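Local atomic coordinates of putative iron binding protein (Bordetella pertussis Tohama I, PDB entry 1Y9U), a protein that binds ferric iron and probably serves as the periplasmic receptor that delivers it to an iron-uptake transporter. Residues 102-107 against 293-298; 113-118 against 190-195; 199-204 against 220-225. All blocks are in the same frame, centred on the assembly; numbering follows the deposited sequence. Where two conformers were deposited one is given.

How the interactions relate
All three contacts gather around strand 100-112 and its neighbours in one sheet. Interaction 1 uses the strand itself, interaction 2 the loop that follows it and neighbouring strand 193-197, and interaction 3 strand 220-223, which also pairs with 100-112. Interactions 2 and 3 come in series along the chain and are both nested within the loop that interaction 1 closes. The centre of interaction 3 lies about 12 Å from each of the other two centres, which are about 20 Å apart. Arg224 ties interaction 3 to Asp106 and Gly293 of interaction 1, and Lys221 reaches Leu115 O of interaction 2. The series runs from near the middle of the chain, beside the iron-binding tyrosines, out to the periphery of one lobe.

Interaction 1 (102-107 against 293-298); sequences LSLRDR and GPLKVD
Leu104 and Asp106 point from strand segment 102-107 toward the extended loop 293-298, where Leu295 and Val297 receive them; the nearest CA atoms, those of Asp106 and Val297, are 8.4 Å apart, so side chains alone bridge the two backbones. The closest meeting is methyl against methyl. Leu104 and Val297 reach toward each other tip to tip, with Leu104 CD1 3.8 Å from Val297 CG2. On the leucine, CG lies anti to the carbonyl carbon (chi1 -47°) and CD1 continues the chain in the extended direction, which makes CD1 the leading atom. The same methyl also approaches Leu295 CD2, at 4.3 Å, and thus touches both branched residues of the loop. Leu295 turns its other methyl to the strand's carboxylate: CD1 lies 4.2 Å from Asp106 OD2, a van der Waals contact with an oxygen whose polar partner is Arg224. OD2 forms a salt bridge with Arg224 NE, and NH1 of that arginine is hydrogen-bonded to Gly293 O, so one guanidinium links the strand to the start of the loop while Leu295 packs against its side chain. Gly293, with a positive phi of 90°, is where the chain leaves helix 287-291. The contact is small, burying 137 Å² in all, and Leu104 also packs on Ile239 of strand 237-245. Asp106 lies about 6 Å, side chain to side chain, from Tyr199, an iron-binding tyrosine, though no iron is bound in this chain. A long strand antiparallel to 237-245 near the middle of the chain, crossed by a late loop, is consistent with the interdomain hinge of a bilobal periplasmic binding protein, beside its iron site.

Interaction 2 (113-118 against 190-195); sequences KDLKLD and ICDIGL
Leu115 and Leu117, two residues apart on the loop 113-118, both bring a CD2 methyl to the same branch of Ile193, and each leucine side chain crosses the isoleucine at about a right angle. Ile193 CG2 is the shared target, 3.8 Å from Leu115 CD2 and 4.1 Å from Leu117 CD2. The two leucine methyls lie 4.4 Å from each other (Leu115 CD2 to Leu117 CD2), so the three groups form a compact triangle. Both leucines have CG anti to the backbone N (chi1 -155° in Leu115, -168° in Leu117) and CD2 extended away from CA, which makes that branch the one to arrive first. In Ile193 the longer CG1 branch sits between the backbone N and the carbonyl carbon, and CG2 is the branch presented to the loop. Leu115 also crosses Asp192 at about a right angle: its CD2 lies 4.2 Å from Asp192 CB, so the aspartate contributes its methylene rather than its carboxylate. Purely apolar contacts join the segments, 130 Å² being buried in total. Lys113 and Asp114 pair with each other, Lys113 NZ meeting Asp114 OD2 on the syn side at 2.8 Å, 27° out of the carboxylate plane, in a salt bridge remote from Ile193. Leu109 of strand 100-112 packs against both Leu117 and Ile193, while Leu125 and Trp130 add further cover to Ile193. In the sheet, strand 193-197 lies between antiparallel strand 100-112 and parallel strand 134-135. Just before it, the Cys191–Cys135 disulfide ties the loop leading into strand 193-197 to strand 134-135, and Cys191 leans on helix 179-187.

Interaction 3 (199-204 against 220-225); sequences YYVGHM and IKVVRP
Val201 and Val222 share a rotamer that brings their methyls together: each has CG1 anti to the backbone N (chi1 -177° and 165°) and CG2 anti to the carbonyl carbon. Val222 CG2 lodges against both branches of Val201, 3.8 Å from Val201 CG2 and 3.9 Å from Val201 CG1, the two side chains meeting at a slant. Ile220 comes to Val201 differently. Its CG1 lies between the backbone N and the carbonyl carbon, and the extended second torsion carries CD1 outward, so that isoleucine and valine meet tip to tip, Ile220 CD1 3.9 Å from Val201 CG2. The same CD1 is approached by the end of Met204, whose CE lies 4.4 Å from Ile220 CD1. Val201 therefore fills the middle of a wholly apolar contact, with Val222 two residues beyond Ile220 on the same face of the strand and Met204 one helical turn on from Val201. Lys221, between the two strand residues, points away from the helix and donates from NZ to Leu115 O. Tyr199 and Tyr200, which bind iron in another structure of this protein but carry none here, belong to the same helix but extend clear of the strand; Tyr200 OH is hydrogen-bonded to Tyr143 OH, of a third iron-binding tyrosine. The contact thus packs the helix that carries two of the iron-binding tyrosines on the sheet. Segment 199-204 runs roughly antiparallel to strand 220-223, their axes 9.9 Å apart at closest and at 151° between directions. Tyr110 of strand 100-112 touches both Val201 and Ile220, while Arg180 and Ala183 of helix 179-187 cover Met204. Helix 198-206 belongs to the connection between strands 193-197 and 220-223, which both pair antiparallel with 100-112.

Interaction 1 (102-107 against 293-298)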
loop_
_atom_site.group_PDB
_atom_site.type_symbol
_atom_site.label_atom_id
_atom_site.label_comp_id
_atom_site.label_asym_id
_atom_site.label_seq_id
_atom_site.Cartn_x
_atom_site.Cartn_y
_atom_site.Cartn_z
ATOM N N LEU A 102 -3.794 -1.969 -8.233
ATOM C CA LEU A 102 -5.239 -2.026 -8.025
ATOM C C LEU A 102 -5.735 -1.125 -6.905
ATOM O O LEU A 102 -6.900 -0.717 -6.935
ATOM C CB LEU A 102 -5.674 -3.464 -7.751
ATOM C CG LEU A 102 -5.410 -4.476 -8.870
ATOM C CD1 LEU A 102 -5.854 -5.858 -8.409
ATOM C CD2 LEU A 102 -6.130 -4.116 -10.164
ATOM N N SER A 103 -4.874 -0.791 -5.935
ATOM C CA SER A 103 -5.240 0.171 -4.909
ATOM C C SER A 103 -3.979 0.798 -4.362
ATOM O O SER A 103 -2.890 0.266 -4.544
ATOM C CB SER A 103 -6.010 -0.494 -3.780
ATOM O OG SER A 103 -5.166 -1.376 -3.064
ATOM N N LEU A 104 -4.145 1.942 -3.703
ATOM C CA LEU A 104 -3.042 2.731 -3.161
ATOM C C LEU A 104 -3.074 2.696 -1.647
ATOM O O LEU A 104 -4.144 2.829 -1.039
ATOM C CB LEU A 104 -3.098 4.186 -3.622
ATOM C CG LEU A 104 -3.335 4.391 -5.117
ATOM C CD1 LEU A 104 -3.362 5.879 -5.434
ATOM C CD2 LEU A 104 -2.298 3.670 -5.957
ATOM N N ARG A 105 -1.889 2.577 -1.054
ATOM C CA ARG A 105 -1.671 2.491 0.392
ATOM C C ARG A 105 -0.716 3.608 0.785
ATOM O O ARG A 105 0.494 3.424 0.814
ATOM C CB ARG A 105 -1.097 1.121 0.686
ATOM C CG ARG A 105 -2.133 0.015 0.439
ATOM C CD ARG A 105 -1.550 -1.351 0.265
ATOM N NE ARG A 105 -0.746 -1.796 1.393
ATOM C CZ ARG A 105 -1.190 -2.505 2.425
ATOM N NH1 ARG A 105 -2.449 -2.884 2.547
ATOM N NH2 ARG A 105 -0.336 -2.850 3.362
ATOM N N ASP A 106 -1.294 4.764 1.075
ATOM C CA ASP A 106 -0.559 5.966 1.400
ATOM C C ASP A 106 -0.098 5.986 2.829
ATOM O O ASP A 106 -0.842 5.614 3.753
ATOM C CB ASP A 106 -1.318 7.254 1.043
ATOM C CG ASP A 106 -2.725 7.337 1.581
ATOM O OD1 ASP A 106 -3.493 6.357 1.503
ATOM O OD2 ASP A 106 -3.149 8.406 2.014
ATOM N N ARG A 107 1.141 6.420 2.997
ATOM C CA ARG A 107 1.752 6.490 4.310
ATOM C C ARG A 107 1.743 7.948 4.743
ATOM O O ARG A 107 2.332 8.796 4.095
ATOM C CB ARG A 107 3.151 5.889 4.298
ATOM C CG ARG A 107 3.717 5.655 5.680
ATOM C CD ARG A 107 4.682 4.452 5.743
ATOM N NE ARG A 107 5.103 4.055 7.086
ATOM C CZ ARG A 107 4.332 3.378 7.928
ATOM N NH1 ARG A 107 3.093 3.052 7.607
ATOM N NH2 ARG A 107 4.810 3.022 9.106
ATOM N N GLY A 293 -9.244 14.544 2.710
ATOM C CA GLY A 293 -9.032 15.649 1.788
ATOM C C GLY A 293 -8.381 15.172 0.508
ATOM O O GLY A 293 -8.235 13.985 0.286
ATOM N N PRO A 294 -7.978 16.097 -0.348
ATOM C CA PRO A 294 -7.452 15.733 -1.660
ATOM C C PRO A 294 -6.120 14.983 -1.547
ATOM O O PRO A 294 -5.246 15.354 -0.766
ATOM C CB PRO A 294 -7.267 17.103 -2.334
ATOM C CG PRO A 294 -7.092 18.029 -1.224
ATOM C CD PRO A 294 -8.002 17.556 -0.148
ATOM N N LEU A 295 -6.001 13.899 -2.299
ATOM C CA LEU A 295 -4.774 13.120 -2.384
ATOM C C LEU A 295 -3.985 13.529 -3.623
ATOM O O LEU A 295 -4.512 13.489 -4.727
ATOM C CB LEU A 295 -5.091 11.618 -2.450
ATOM C CG LEU A 295 -3.910 10.666 -2.696
ATOM C CD1 LEU A 295 -2.919 10.680 -1.562
ATOM C CD2 LEU A 295 -4.406 9.245 -2.946
ATOM N N LYS A 296 -2.744 13.934 -3.422
ATOM C CA LYS A 296 -1.775 14.133 -4.487
ATOM C C LYS A 296 -0.815 12.962 -4.375
ATOM O O LYS A 296 -0.126 12.804 -3.370
ATOM C CB LYS A 296 -1.036 15.475 -4.325
ATOM C CG LYS A 296 -0.099 15.847 -5.455
ATOM C CD LYS A 296 -0.793 15.971 -6.805
ATOM C CE LYS A 296 -0.005 16.842 -7.800
ATOM N NZ LYS A 296 0.159 16.178 -9.142
ATOM N N VAL A 297 -0.804 12.119 -5.390
ATOM C CA VAL A 297 0.034 10.929 -5.398
ATOM C C VAL A 297 1.409 11.272 -5.949
ATOM O O VAL A 297 1.521 11.938 -6.970
ATOM C CB VAL A 297 -0.592 9.803 -6.259
ATOM C CG1 VAL A 297 0.306 8.607 -6.323
ATOM C CG2 VAL A 297 -1.973 9.435 -5.749
ATOM N N ASP A 298 2.458 10.829 -5.259
ATOM C CA ASP A 298 3.819 10.991 -5.749
ATOM C C ASP A 298 3.903 10.531 -7.201
ATOM O O ASP A 298 3.460 9.430 -7.527
ATOM C CB ASP A 298 4.735 10.187 -4.829
ATOM C CG ASP A 298 6.190 10.452 -5.041
ATOM O OD1 ASP A 298 6.587 11.204 -5.966
ATOM O OD2 ASP A 298 7.021 9.899 -4.292
#

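Interaction 2 (113-118 against 190-195)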
loop_
_atom_site.group_PDB
_atom_site.type_symbol
_atom_site.label_atom_id
_atom_site.label_comp_id
_atom_site.label_asym_id
_atom_site.label_seq_id
_atom_site.Cartn_x
_atom_site.Cartn_y
_atom_site.Cartn_z
ATOM N N LYS A 113 -5.778 15.423 17.348
ATOM C CA LYS A 113 -6.869 16.025 16.604
ATOM C C LYS A 113 -6.915 17.557 16.613
ATOM O O LYS A 113 -7.415 18.151 15.669
ATOM C CB LYS A 113 -8.214 15.473 17.083
ATOM C CG LYS A 113 -8.560 15.887 18.516
ATOM C CD LYS A 113 -9.775 15.146 19.047
ATOM C CE LYS A 113 -10.114 15.533 20.481
ATOM N NZ LYS A 113 -10.650 16.931 20.571
ATOM N N ASP A 114 -6.398 18.181 17.655
ATOM C CA ASP A 114 -6.440 19.644 17.755
ATOM C C ASP A 114 -5.109 20.347 17.552
ATOM O O ASP A 114 -5.009 21.559 17.705
ATOM C CB ASP A 114 -7.002 20.050 19.112
ATOM C CG ASP A 114 -8.427 19.599 19.298
ATOM O OD1 ASP A 114 -9.242 19.859 18.383
ATOM O OD2 ASP A 114 -8.788 18.989 20.329
ATOM N N LEU A 115 -4.074 19.608 17.177
ATOM C CA LEU A 115 -2.781 20.232 16.904
ATOM C C LEU A 115 -2.907 21.138 15.693
ATOM O O LEU A 115 -3.543 20.797 14.713
ATOM C CB LEU A 115 -1.730 19.142 16.659
ATOM C CG LEU A 115 -0.273 19.490 16.937
ATOM C CD1 LEU A 115 -0.051 19.605 18.433
ATOM C CD2 LEU A 115 0.648 18.426 16.378
ATOM N N LYS A 116 -2.292 22.308 15.762
ATOM C CA LYS A 116 -2.295 23.224 14.646
ATOM C C LYS A 116 -1.207 22.794 13.668
ATOM O O LYS A 116 -0.036 23.106 13.838
ATOM C CB LYS A 116 -2.078 24.671 15.121
ATOM C CG LYS A 116 -3.293 25.557 14.884
ATOM C CD LYS A 116 -4.543 25.083 15.619
ATOM C CE LYS A 116 -5.768 25.916 15.222
ATOM N NZ LYS A 116 -6.972 25.093 14.872
ATOM N N LEU A 117 -1.627 22.042 12.661
ATOM C CA LEU A 117 -0.749 21.452 11.662
ATOM C C LEU A 117 -1.629 21.091 10.465
ATOM O O LEU A 117 -2.402 20.130 10.548
ATOM C CB LEU A 117 -0.052 20.225 12.245
ATOM C CG LEU A 117 1.111 19.637 11.445
ATOM C CD1 LEU A 117 2.241 20.646 11.268
ATOM C CD2 LEU A 117 1.660 18.382 12.125
ATOM N N ASP A 118 -1.534 21.887 9.397
ATOM C CA ASP A 118 -2.414 21.815 8.222
ATOM C C ASP A 118 -1.799 21.017 7.087
ATOM O O ASP A 118 -2.513 20.482 6.234
ATOM C CB ASP A 118 -2.729 23.236 7.686
ATOM C CG ASP A 118 -3.613 24.047 8.624
ATOM O OD1 ASP A 118 -4.356 23.448 9.439
ATOM O OD2 ASP A 118 -3.645 25.295 8.598
ATOM N N ILE A 190 1.700 10.338 24.726
ATOM C CA ILE A 190 3.108 9.932 24.548
ATOM C C ILE A 190 3.756 10.645 23.367
ATOM O O ILE A 190 4.936 11.027 23.424
ATOM C CB ILE A 190 3.164 8.379 24.361
ATOM C CG1 ILE A 190 2.802 7.699 25.687
ATOM C CG2 ILE A 190 4.499 7.890 23.810
ATOM C CD1 ILE A 190 2.573 6.235 25.538
ATOM N N CYS A 191 2.991 10.818 22.296
ATOM C CA CYS A 191 3.446 11.548 21.125
ATOM C C CYS A 191 2.328 12.410 20.567
ATOM O O CYS A 191 1.158 12.241 20.923
ATOM C CB CYS A 191 3.975 10.595 20.044
ATOM S SG CYS A 191 2.870 9.220 19.667
ATOM N N ASP A 192 2.679 13.368 19.724
ATOM C CA ASP A 192 1.716 14.246 19.070
ATOM C C ASP A 192 1.451 13.860 17.616
ATOM O O ASP A 192 0.398 14.151 17.088
ATOM C CB ASP A 192 2.183 15.709 19.125
ATOM C CG ASP A 192 2.131 16.278 20.519
ATOM O OD1 ASP A 192 1.375 15.751 21.367
ATOM O OD2 ASP A 192 2.839 17.249 20.826
ATOM N N ILE A 193 2.449 13.270 16.966
ATOM C CA ILE A 193 2.371 12.905 15.557
ATOM C C ILE A 193 3.089 11.583 15.326
ATOM O O ILE A 193 3.885 11.143 16.142
ATOM C CB ILE A 193 2.992 14.000 14.622
ATOM C CG1 ILE A 193 4.515 14.111 14.817
ATOM C CG2 ILE A 193 2.318 15.341 14.826
ATOM C CD1 ILE A 193 5.150 15.170 13.901
ATOM N N GLY A 194 2.819 10.945 14.197
ATOM C CA GLY A 194 3.576 9.756 13.816
ATOM C C GLY A 194 3.258 9.328 12.416
ATOM O O GLY A 194 2.232 9.717 11.885
ATOM N N LEU A 195 4.118 8.513 11.826
ATOM C CA LEU A 195 3.893 8.028 10.466
ATOM C C LEU A 195 3.235 6.679 10.531
ATOM O O LEU A 195 3.659 5.811 11.289
ATOM C CB LEU A 195 5.213 7.877 9.697
ATOM C CG LEU A 195 5.868 9.148 9.183
ATOM C CD1 LEU A 195 7.255 8.818 8.621
ATOM C CD2 LEU A 195 4.996 9.814 8.134
#

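Interaction 3 (199-204 against 220-225)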
loop_
_atom_site.group_PDB
_atom_site.type_symbol
_atom_site.label_atom_id
_atom_site.label_comp_id
_atom_site.label_asym_id
_atom_site.label_seq_id
_atom_site.Cartn_x
_atom_site.Cartn_y
_atom_site.Cartn_z
ATOM N N TYR A 199 -5.262 3.908 5.492
ATOM C CA TYR A 199 -6.375 2.793 5.682
ATOM C C TYR A 199 -6.610 2.365 7.163
ATOM O O TYR A 199 -7.744 2.022 7.573
ATOM C CB TYR A 199 -6.227 1.482 4.766
ATOM C CG TYR A 199 -4.976 0.587 5.038
ATOM C CD1 TYR A 199 -4.994 -0.293 6.090
ATOM C CD2 TYR A 199 -3.845 0.617 4.254
ATOM C CE1 TYR A 199 -3.930 -1.103 6.375
ATOM C CE2 TYR A 199 -2.727 -0.209 4.589
ATOM C CZ TYR A 199 -2.832 -1.053 5.614
ATOM O OH TYR A 199 -1.704 -1.805 5.851
ATOM N N TYR A 200 -5.577 2.366 7.984
ATOM C CA TYR A 200 -5.861 1.994 9.359
ATOM C C TYR A 200 -6.776 3.018 10.046
ATOM O O TYR A 200 -7.550 2.663 10.941
ATOM C CB TYR A 200 -4.620 1.852 10.200
ATOM C CG TYR A 200 -3.728 0.712 9.783
ATOM C CD1 TYR A 200 -2.450 0.940 9.265
ATOM C CD2 TYR A 200 -4.144 -0.603 9.905
ATOM C CE1 TYR A 200 -1.636 -0.098 8.896
ATOM C CE2 TYR A 200 -3.325 -1.642 9.548
ATOM C CZ TYR A 200 -2.067 -1.380 9.052
ATOM O OH TYR A 200 -1.263 -2.432 8.687
ATOM N N VAL A 201 -6.707 4.277 9.620
ATOM C CA VAL A 201 -7.580 5.322 10.137
ATOM C C VAL A 201 -8.992 5.096 9.577
ATOM O O VAL A 201 -9.973 5.333 10.279
ATOM C CB VAL A 201 -7.049 6.729 9.807
ATOM C CG1 VAL A 201 -7.951 7.798 10.443
ATOM C CG2 VAL A 201 -5.609 6.874 10.256
ATOM N N GLY A 202 -9.114 4.618 8.335
ATOM C CA GLY A 202 -10.388 4.151 7.813
ATOM C C GLY A 202 -10.992 3.091 8.721
ATOM O O GLY A 202 -12.175 3.165 9.065
ATOM N N HIS A 203 -10.207 2.106 9.157
ATOM C CA HIS A 203 -10.691 1.084 10.077
ATOM C C HIS A 203 -11.092 1.676 11.410
ATOM O O HIS A 203 -12.180 1.412 11.900
ATOM C CB HIS A 203 -9.625 0.015 10.284
ATOM C CG HIS A 203 -9.470 -0.918 9.120
ATOM N ND1 HIS A 203 -10.388 -1.906 8.834
ATOM C CD2 HIS A 203 -8.522 -1.000 8.163
ATOM C CE1 HIS A 203 -10.010 -2.552 7.748
ATOM N NE2 HIS A 203 -8.884 -2.022 7.320
ATOM N N MET A 204 -10.228 2.471 12.014
ATOM C CA MET A 204 -10.489 2.944 13.358
ATOM C C MET A 204 -11.676 3.903 13.460
ATOM O O MET A 204 -12.507 3.767 14.361
ATOM C CB MET A 204 -9.247 3.585 13.942
ATOM C CG MET A 204 -8.104 2.588 14.224
ATOM S SD MET A 204 -6.647 3.335 15.011
ATOM C CE MET A 204 -5.949 4.219 13.636
ATOM N N ILE A 220 -7.364 11.370 16.665
ATOM C CA ILE A 220 -6.433 11.792 15.642
ATOM C C ILE A 220 -7.135 12.347 14.416
ATOM O O ILE A 220 -8.319 12.131 14.166
ATOM C CB ILE A 220 -5.471 10.629 15.208
ATOM C CG1 ILE A 220 -6.211 9.457 14.547
ATOM C CG2 ILE A 220 -4.672 10.144 16.407
ATOM C CD1 ILE A 220 -5.300 8.575 13.708
ATOM N N LYS A 221 -6.348 13.056 13.633
ATOM C CA LYS A 221 -6.672 13.424 12.278
ATOM C C LYS A 221 -5.508 13.018 11.376
ATOM O O LYS A 221 -4.398 12.739 11.845
ATOM C CB LYS A 221 -6.936 14.922 12.143
ATOM C CG LYS A 221 -5.750 15.824 12.477
ATOM C CD LYS A 221 -6.121 17.308 12.460
ATOM C CE LYS A 221 -4.981 18.119 12.978
ATOM N NZ LYS A 221 -5.334 19.565 13.036
ATOM N N VAL A 222 -5.774 12.978 10.083
ATOM C CA VAL A 222 -4.768 12.664 9.085
ATOM C C VAL A 222 -4.292 13.938 8.391
ATOM O O VAL A 222 -5.091 14.773 7.948
ATOM C CB VAL A 222 -5.329 11.677 8.039
ATOM C CG1 VAL A 222 -4.454 11.595 6.802
ATOM C CG2 VAL A 222 -5.497 10.306 8.653
ATOM N N VAL A 223 -2.978 14.064 8.288
ATOM C CA VAL A 223 -2.350 15.015 7.378
ATOM C C VAL A 223 -1.490 14.172 6.442
ATOM O O VAL A 223 -0.673 13.379 6.905
ATOM C CB VAL A 223 -1.501 16.065 8.132
ATOM C CG1 VAL A 223 -0.726 16.932 7.168
ATOM C CG2 VAL A 223 -2.396 16.922 8.991
ATOM N N ARG A 224 -1.689 14.327 5.136
ATOM C CA ARG A 224 -0.902 13.595 4.150
ATOM C C ARG A 224 0.348 14.385 3.798
ATOM O O ARG A 224 0.239 15.433 3.143
ATOM C CB ARG A 224 -1.707 13.354 2.876
ATOM C CG ARG A 224 -2.944 12.470 3.060
ATOM C CD ARG A 224 -3.234 11.722 1.820
ATOM N NE ARG A 224 -4.404 10.866 1.797
ATOM C CZ ARG A 224 -5.610 11.230 1.375
ATOM N NH1 ARG A 224 -5.894 12.491 1.105
ATOM N NH2 ARG A 224 -6.575 10.324 1.259
ATOM N N PRO A 225 1.528 13.922 4.198
ATOM C CA PRO A 225 2.750 14.636 3.816
ATOM C C PRO A 225 3.049 14.489 2.344
ATOM O O PRO A 225 2.561 13.571 1.680
ATOM C CB PRO A 225 3.846 13.958 4.643
ATOM C CG PRO A 225 3.123 13.148 5.680
ATOM C CD PRO A 225 1.838 12.735 5.014
#